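4-aminobutyrate transaminase (Acinetobacter baumannii, PDB 6WOP) probably catalyses the pyridoxal 5'-phosphate-dependent transfer of the amino group of 4-aminobutyrate to 2-oxoglutarate, as a class-III aminotransferase. Local coordinates at residues V359-A364 against K368-Y373; L379-C384 against D409-G414. All blocks are in the same frame, centred on the assembly; numbering follows the deposited sequence.

Contact 1. Residues V359-A364 against K368-Y373; sequences VELETA and KVVQNY
Leu-361, the last residue of strand 356-361, touches Val-370 on the helix that follows, its CD2 lying 4.4 Å from CG2 of the valine. The touch is loose and purely apolar. Both side chains are buried, and Ile-391 of strand 390-393 and Phe-415 of helix 401-416 lie against them as well, making the pair one part of a larger hydrophobic layer between sheet and helices. On the backbone side, the carbonyl of Leu-361 is held by the side-chain amide of Asn-389. Past Leu-361 the chain turns out of the sheet through Glu-362 and Thr-363. This is a tight strand-to-helix connection in the C-terminal part of the class-III aminotransferase chain, with Thr-363 at the N-cap position but making no side-chain capping bond. Ala-364 then opens helix 364-376: its O accepts a hydrogen bond from the amide N of Lys-368 (2.9 Å, N-H...O angle 155°), in the i to i+4 pattern of an alpha-helix. CG of Lys-368 lies beside its own backbone N (chi1 -71°), which brings it to 3.3 Å from Ala-364 O. Further out the chain bends, and Lys-368 NZ donates to Gln-371 OE1 at 2.8 Å, in the plane of that carbonyl.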
ATOM      1  N   VAL A 359      -3.561 -36.859   9.553  1.00 26.82           N
ATOM      2  CA  VAL A 359      -3.509 -37.859   8.487  1.00 25.77           C
ATOM      3  C   VAL A 359      -3.996 -37.210   7.187  1.00 26.03           C
ATOM      4  O   VAL A 359      -5.013 -36.508   7.178  1.00 24.74           O
ATOM      5  CB  VAL A 359      -4.320 -39.113   8.823  1.00 28.10           C
ATOM      6  CG1 VAL A 359      -5.816 -38.815   8.895  1.00 30.76           C
ATOM      7  CG2 VAL A 359      -4.000 -40.224   7.806  1.00 27.90           C
ATOM      8  N   GLU A 360      -3.234 -37.368   6.115  1.00 30.91           N
ATOM      9  CA  GLU A 360      -3.630 -36.805   4.823  1.00 28.05           C
ATOM     10  C   GLU A 360      -4.170 -37.923   3.948  1.00 28.84           C
ATOM     11  O   GLU A 360      -3.601 -39.033   3.893  1.00 30.00           O
ATOM     12  CB  GLU A 360      -2.481 -36.108   4.085  1.00 27.21           C
ATOM     13  CG  GLU A 360      -2.938 -35.475   2.744  1.00 27.58           C
ATOM     14  CD  GLU A 360      -1.969 -34.420   2.272  1.00 29.74           C
ATOM     15  OE1 GLU A 360      -1.956 -34.048   1.073  1.00 32.42           O
ATOM     16  OE2 GLU A 360      -1.178 -34.002   3.122  1.00 30.16           O
ATOM     17  N   LEU A 361      -5.271 -37.643   3.274  1.00 28.16           N
ATOM     18  CA  LEU A 361      -5.903 -38.643   2.431  1.00 31.05           C
ATOM     19  C   LEU A 361      -5.760 -38.219   0.980  1.00 33.52           C
ATOM     20  O   LEU A 361      -5.410 -37.075   0.686  1.00 36.83           O
ATOM     21  CB  LEU A 361      -7.380 -38.838   2.828  1.00 32.09           C
ATOM     22  CG  LEU A 361      -7.700 -39.393   4.244  1.00 32.20           C
ATOM     23  CD1 LEU A 361      -7.649 -38.367   5.312  1.00 33.18           C
ATOM     24  CD2 LEU A 361      -9.091 -39.961   4.283  1.00 34.27           C
ATOM     25  N   GLU A 362      -6.024 -39.153   0.078  1.00 32.69           N
ATOM     26  CA  GLU A 362      -5.879 -38.807  -1.335  1.00 37.29           C
ATOM     27  C   GLU A 362      -6.787 -37.652  -1.728  1.00 38.68           C
ATOM     28  O   GLU A 362      -6.380 -36.748  -2.463  1.00 39.01           O
ATOM     29  CB  GLU A 362      -6.148 -40.022  -2.211  1.00 40.03           C
ATOM     30  CG  GLU A 362      -4.876 -40.488  -2.806  1.00 51.38           C
ATOM     31  CD  GLU A 362      -4.978 -41.843  -3.390  1.00 62.08           C
ATOM     32  OE1 GLU A 362      -6.104 -42.191  -3.841  1.00 66.49           O
ATOM     33  OE2 GLU A 362      -3.935 -42.551  -3.395  1.00 64.40           O
ATOM     34  N   THR A 363      -7.956 -37.561  -1.131  1.00 37.40           N
ATOM     35  CA  THR A 363      -9.055 -36.770  -1.634  1.00 39.13           C
ATOM     36  C   THR A 363      -9.831 -36.136  -0.488  1.00 36.36           C
ATOM     37  O   THR A 363      -9.968 -36.744   0.578  1.00 35.52           O
ATOM     38  CB  THR A 363      -9.910 -37.737  -2.433  1.00 45.07           C
ATOM     39  OG1 THR A 363      -9.341 -37.892  -3.740  1.00 49.97           O
ATOM     40  CG2 THR A 363     -11.286 -37.350  -2.470  1.00 47.27           C
ATOM     41  N   ALA A 364     -10.358 -34.922  -0.702  1.00 33.72           N
ATOM     42  CA  ALA A 364     -11.208 -34.338   0.343  1.00 32.91           C
ATOM     43  C   ALA A 364     -12.540 -35.058   0.456  1.00 33.67           C
ATOM     44  O   ALA A 364     -13.151 -35.060   1.530  1.00 34.57           O
ATOM     45  CB  ALA A 364     -11.473 -32.864   0.079  1.00 36.06           C
ATOM     46  N   LYS A 368     -14.037 -36.216   3.984  1.00 32.27           N
ATOM     47  CA  LYS A 368     -15.397 -35.923   4.426  1.00 34.06           C
ATOM     48  C   LYS A 368     -16.160 -37.205   4.741  1.00 35.22           C
ATOM     49  O   LYS A 368     -16.992 -37.215   5.657  1.00 37.42           O
ATOM     50  CB  LYS A 368     -16.167 -35.127   3.366  1.00 37.37           C
ATOM     51  CG  LYS A 368     -15.737 -33.712   3.168  1.00 43.60           C
ATOM     52  CD  LYS A 368     -15.434 -33.076   4.467  1.00 47.85           C
ATOM     53  CE  LYS A 368     -16.357 -31.872   4.700  1.00 52.28           C
ATOM     54  NZ  LYS A 368     -15.866 -30.879   5.739  1.00 50.33           N
ATOM     55  N   VAL A 369     -15.887 -38.294   4.031  1.00 33.75           N
ATOM     56  CA  VAL A 369     -16.594 -39.542   4.340  1.00 36.04           C
ATOM     57  C   VAL A 369     -16.268 -39.983   5.769  1.00 34.34           C
ATOM     58  O   VAL A 369     -17.153 -40.325   6.546  1.00 34.47           O
ATOM     59  CB  VAL A 369     -16.266 -40.635   3.298  1.00 36.88           C
ATOM     60  CG1 VAL A 369     -16.650 -42.015   3.824  1.00 37.64           C
ATOM     61  CG2 VAL A 369     -16.991 -40.347   1.950  1.00 37.94           C
ATOM     62  N   VAL A 370     -14.994 -39.920   6.145  1.00 34.56           N
ATOM     63  CA  VAL A 370     -14.563 -40.319   7.482  1.00 33.43           C
ATOM     64  C   VAL A 370     -15.111 -39.343   8.525  1.00 34.18           C
ATOM     65  O   VAL A 370     -15.644 -39.747   9.571  1.00 33.61           O
ATOM     66  CB  VAL A 370     -13.016 -40.393   7.527  1.00 30.61           C
ATOM     67  CG1 VAL A 370     -12.490 -40.527   8.999  1.00 29.77           C
ATOM     68  CG2 VAL A 370     -12.493 -41.514   6.603  1.00 32.90           C
ATOM     69  N   GLN A 371     -14.945 -38.042   8.262  1.00 28.05           N
ATOM     70  CA  GLN A 371     -15.440 -37.021   9.164  1.00 30.06           C
ATOM     71  C   GLN A 371     -16.929 -37.194   9.409  1.00 29.72           C
ATOM     72  O   GLN A 371     -17.385 -37.051  10.555  1.00 30.45           O
ATOM     73  CB  GLN A 371     -15.147 -35.628   8.591  1.00 29.64           C
ATOM     74  CG  GLN A 371     -15.650 -34.497   9.482  1.00 29.98           C
ATOM     75  CD  GLN A 371     -15.368 -33.113   8.917  1.00 30.87           C
ATOM     76  OE1 GLN A 371     -15.723 -32.788   7.760  1.00 32.19           O
ATOM     77  NE2 GLN A 371     -14.738 -32.298   9.713  1.00 24.31           N
ATOM     78  N   ASN A 372     -17.708 -37.453   8.344  1.00 29.96           N
ATOM     79  CA  ASN A 372     -19.141 -37.522   8.597  1.00 38.71           C
ATOM     80  C   ASN A 372     -19.537 -38.853   9.235  1.00 39.19           C
ATOM     81  O   ASN A 372     -20.420 -38.887  10.107  1.00 36.88           O
ATOM     82  CB  ASN A 372     -19.945 -37.282   7.312  1.00 43.33           C
ATOM     83  CG  ASN A 372     -19.581 -35.944   6.662  1.00 48.02           C
ATOM     84  OD1 ASN A 372     -18.772 -35.178   7.212  1.00 48.95           O
ATOM     85  ND2 ASN A 372     -20.176 -35.654   5.501  1.00 49.93           N
ATOM     86  N   TYR A 373     -18.864 -39.963   8.911  1.00 32.83           N
ATOM     87  CA  TYR A 373     -19.107 -41.190   9.662  1.00 34.01           C
ATOM     88  C   TYR A 373     -18.847 -40.966  11.140  1.00 35.02           C
ATOM     89  O   TYR A 373     -19.614 -41.428  11.996  1.00 36.30           O
ATOM     90  CB  TYR A 373     -18.214 -42.307   9.180  1.00 34.40           C
ATOM     91  CG  TYR A 373     -18.415 -43.551  10.004  1.00 35.99           C
ATOM     92  CD1 TYR A 373     -17.696 -43.765  11.173  1.00 36.33           C
ATOM     93  CD2 TYR A 373     -19.336 -44.513   9.619  1.00 38.90           C
ATOM     94  CE1 TYR A 373     -17.885 -44.884  11.926  1.00 36.81           C
ATOM     95  CE2 TYR A 373     -19.542 -45.622  10.377  1.00 39.59           C
ATOM     96  CZ  TYR A 373     -18.790 -45.810  11.515  1.00 42.14           C
ATOM     97  OH  TYR A 373     -18.966 -46.925  12.277  1.00 46.20           O
TER

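Contact 2. Residues L379-C384 against D409-G414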
ATOM      1  N   LEU A 379     -18.234 -38.768  17.310  1.00 26.74           N
ATOM      2  CA  LEU A 379     -16.827 -38.376  17.281  1.00 25.65           C
ATOM      3  C   LEU A 379     -16.683 -37.110  16.432  1.00 23.82           C
ATOM      4  O   LEU A 379     -17.040 -37.098  15.264  1.00 23.08           O
ATOM      5  CB  LEU A 379     -15.945 -39.529  16.743  1.00 25.30           C
ATOM      6  CG  LEU A 379     -14.474 -39.103  16.646  1.00 23.89           C
ATOM      7  CD1 LEU A 379     -13.811 -38.768  18.091  1.00 23.79           C
ATOM      8  CD2 LEU A 379     -13.687 -40.122  15.815  1.00 24.64           C
ATOM      9  N   LEU A 380     -16.186 -36.028  17.029  1.00 24.58           N
ATOM     10  CA  LEU A 380     -16.069 -34.740  16.360  1.00 21.84           C
ATOM     11  C   LEU A 380     -14.661 -34.605  15.815  1.00 21.84           C
ATOM     12  O   LEU A 380     -13.716 -34.490  16.603  1.00 20.73           O
ATOM     13  CB  LEU A 380     -16.359 -33.610  17.357  1.00 21.07           C
ATOM     14  CG  LEU A 380     -16.122 -32.154  16.887  1.00 21.16           C
ATOM     15  CD1 LEU A 380     -16.964 -31.844  15.659  1.00 21.38           C
ATOM     16  CD2 LEU A 380     -16.472 -31.153  17.985  1.00 18.53           C
ATOM     17  N   LEU A 381     -14.533 -34.521  14.475  1.00 19.86           N
ATOM     18  CA  LEU A 381     -13.258 -34.449  13.763  1.00 20.19           C
ATOM     19  C   LEU A 381     -13.161 -33.181  12.936  1.00 20.82           C
ATOM     20  O   LEU A 381     -14.147 -32.783  12.306  1.00 25.55           O
ATOM     21  CB  LEU A 381     -13.096 -35.648  12.774  1.00 21.46           C
ATOM     22  CG  LEU A 381     -12.949 -37.055  13.382  1.00 28.09           C
ATOM     23  CD1 LEU A 381     -12.840 -38.186  12.295  1.00 27.52           C
ATOM     24  CD2 LEU A 381     -11.723 -37.012  14.296  1.00 33.23           C
ATOM     25  N   LEU A 382     -11.958 -32.582  12.890  1.00 19.52           N
ATOM     26  CA  LEU A 382     -11.687 -31.436  12.021  1.00 20.28           C
ATOM     27  C   LEU A 382     -10.834 -31.797  10.805  1.00 23.16           C
ATOM     28  O   LEU A 382      -9.918 -32.622  10.901  1.00 23.22           O
ATOM     29  CB  LEU A 382     -10.954 -30.344  12.779  1.00 20.13           C
ATOM     30  CG  LEU A 382     -11.595 -29.842  14.084  1.00 21.81           C
ATOM     31  CD1 LEU A 382     -10.585 -28.933  14.747  1.00 24.49           C
ATOM     32  CD2 LEU A 382     -12.906 -29.114  13.788  1.00 23.04           C
ATOM     33  N   THR A 383     -11.075 -31.090   9.692  1.00 21.50           N
ATOM     34  CA  THR A 383     -10.199 -31.174   8.518  1.00 26.38           C
ATOM     35  C   THR A 383      -9.364 -29.901   8.345  1.00 27.53           C
ATOM     36  O   THR A 383      -9.520 -28.904   9.053  1.00 31.16           O
ATOM     37  CB  THR A 383     -10.986 -31.444   7.234  1.00 31.03           C
ATOM     38  OG1 THR A 383     -11.932 -30.384   7.011  1.00 29.63           O
ATOM     39  CG2 THR A 383     -11.688 -32.832   7.299  1.00 31.51           C
ATOM     40  N   CYS A 384      -8.424 -29.943   7.413  1.00 24.57           N
ATOM     41  CA  CYS A 384      -7.496 -28.848   7.232  1.00 27.21           C
ATOM     42  C   CYS A 384      -6.921 -29.016   5.849  1.00 27.61           C
ATOM     43  O   CYS A 384      -7.409 -29.842   5.065  1.00 29.11           O
ATOM     44  CB  CYS A 384      -6.367 -28.864   8.259  1.00 30.40           C
ATOM     45  SG  CYS A 384      -5.674 -30.519   8.658  1.00 45.48           S
ATOM     46  N   ASP A 409     -11.222 -46.166  17.768  1.00 31.14           N
ATOM     47  CA  ASP A 409     -12.008 -47.239  17.171  1.00 33.02           C
ATOM     48  C   ASP A 409     -13.060 -46.686  16.200  1.00 32.70           C
ATOM     49  O   ASP A 409     -13.306 -47.275  15.145  1.00 33.10           O
ATOM     50  CB  ASP A 409     -12.657 -48.082  18.269  1.00 36.49           C
ATOM     51  CG  ASP A 409     -11.630 -48.895  19.100  1.00 45.34           C
ATOM     52  OD1 ASP A 409     -10.457 -49.043  18.668  1.00 48.33           O
ATOM     53  OD2 ASP A 409     -12.025 -49.394  20.202  1.00 48.98           O
ATOM     54  N   ILE A 410     -13.729 -45.590  16.554  1.00 29.54           N
ATOM     55  CA  ILE A 410     -14.681 -45.005  15.617  1.00 31.84           C
ATOM     56  C   ILE A 410     -13.953 -44.522  14.360  1.00 29.65           C
ATOM     57  O   ILE A 410     -14.448 -44.694  13.235  1.00 30.56           O
ATOM     58  CB  ILE A 410     -15.453 -43.855  16.295  1.00 32.22           C
ATOM     59  CG1 ILE A 410     -16.307 -44.392  17.475  1.00 30.85           C
ATOM     60  CG2 ILE A 410     -16.328 -43.119  15.291  1.00 35.60           C
ATOM     61  CD1 ILE A 410     -16.551 -43.304  18.561  1.00 30.56           C
ATOM     62  N   LEU A 411     -12.788 -43.885  14.545  1.00 28.05           N
ATOM     63  CA  LEU A 411     -11.989 -43.418  13.410  1.00 27.92           C
ATOM     64  C   LEU A 411     -11.693 -44.570  12.470  1.00 32.61           C
ATOM     65  O   LEU A 411     -11.894 -44.470  11.247  1.00 31.74           O
ATOM     66  CB  LEU A 411     -10.682 -42.790  13.923  1.00 28.38           C
ATOM     67  CG  LEU A 411      -9.638 -42.311  12.885  1.00 29.68           C
ATOM     68  CD1 LEU A 411     -10.055 -40.965  12.281  1.00 31.15           C
ATOM     69  CD2 LEU A 411      -8.299 -42.137  13.533  1.00 25.84           C
ATOM     70  N   LYS A 412     -11.241 -45.705  13.033  1.00 32.30           N
ATOM     71  CA  LYS A 412     -10.944 -46.864  12.192  1.00 36.98           C
ATOM     72  C   LYS A 412     -12.186 -47.372  11.463  1.00 37.65           C
ATOM     73  O   LYS A 412     -12.108 -47.788  10.296  1.00 37.12           O
ATOM     74  CB  LYS A 412     -10.335 -47.983  13.042  1.00 40.84           C
ATOM     75  CG  LYS A 412      -9.108 -47.573  13.810  1.00 43.00           C
ATOM     76  CD  LYS A 412      -8.008 -48.652  13.762  1.00 48.21           C
ATOM     77  CE  LYS A 412      -8.369 -49.876  14.522  1.00 53.39           C
ATOM     78  NZ  LYS A 412      -7.874 -51.126  13.830  1.00 59.46           N
ATOM     79  N   GLN A 413     -13.337 -47.384  12.130  1.00 35.81           N
ATOM     80  CA  GLN A 413     -14.549 -47.823  11.450  1.00 39.60           C
ATOM     81  C   GLN A 413     -14.886 -46.874  10.311  1.00 38.14           C
ATOM     82  O   GLN A 413     -15.314 -47.308   9.232  1.00 37.27           O
ATOM     83  CB  GLN A 413     -15.719 -47.920  12.433  1.00 41.04           C
ATOM     84  CG  GLN A 413     -15.564 -49.019  13.468  1.00 47.88           C
ATOM     85  CD  GLN A 413     -16.354 -48.727  14.763  1.00 53.77           C
ATOM     86  OE1 GLN A 413     -17.072 -47.710  14.874  1.00 54.17           O
ATOM     87  NE2 GLN A 413     -16.182 -49.591  15.759  1.00 56.57           N
ATOM     88  N   GLY A 414     -14.674 -45.570  10.523  1.00 34.53           N
ATOM     89  CA  GLY A 414     -14.951 -44.624   9.458  1.00 34.36           C
ATOM     90  C   GLY A 414     -14.107 -44.876   8.231  1.00 36.19           C
ATOM     91  O   GLY A 414     -14.616 -44.884   7.108  1.00 36.65           O
TER
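Leu-379 lies against the helix at Ile-410 and Leu-411. Its CB is 3.9 Å from CG2 of Ile-410, and the two side chains run past one another in opposite directions. Because CG of Leu-379 stands anti to the backbone N (chi1 177°), the branch extends to the helix backbone, where CD2 is 4.0 Å from Ile-410 CG2 and 4.1 Å from the amide N of Leu-411. Two residues further on, Leu-381 again faces the helix, and its CD1 meets CD1 of Leu-411 at 3.9 Å, the side chains crossing at roughly a right angle. Leu-411 is thus approached by both leucines, by Leu-379 at its backbone N and CB and by Leu-381 at CD1.

Around this first shell, Ala-374 of helix 364-376 packs on both Leu-379 and Leu-381, Phe-393 of the adjacent strand lies on Leu-381 and Leu-411, and Leu-336 and Ile-339 of helix 321-342 cover Leu-411. Leu-380 packs instead on Met-375 and on Thr-82 of the second subunit, and Leu-382 on Val-81 of the second subunit. The arrangement is an alpha/beta layer, a helix packed on the mixed sheet that holds strands 379-384 and 390-393. All four touching residues are buried, their side chains meet through hydrocarbon and no directional bond joins the two segments, which implies that shape and exclusion of water hold helix 401-416 to this strand here.

In the fold
Along the chain, contact 1 closes first, as a short local turn from strand 356-361 into helix 364-376. Strand 379-384 follows directly, and contact 2 then closes a longer loop that passes through strand 390-393 before helix 401-416 returns to the sheet. The two loops are in series, neither nested nor crossing, yet their centres are about 8 Å apart. Both involve the same mixed sheet, in which strand 390-393 lies between 379-384 and 356-361. Gln-371 NE2 probably hydrogen-bonds to Leu-381 O, joining the two contacts, while the ring of Tyr-373 packs against helix 401-416 at Gly-414. Sheet and both helices thereby form one packed unit.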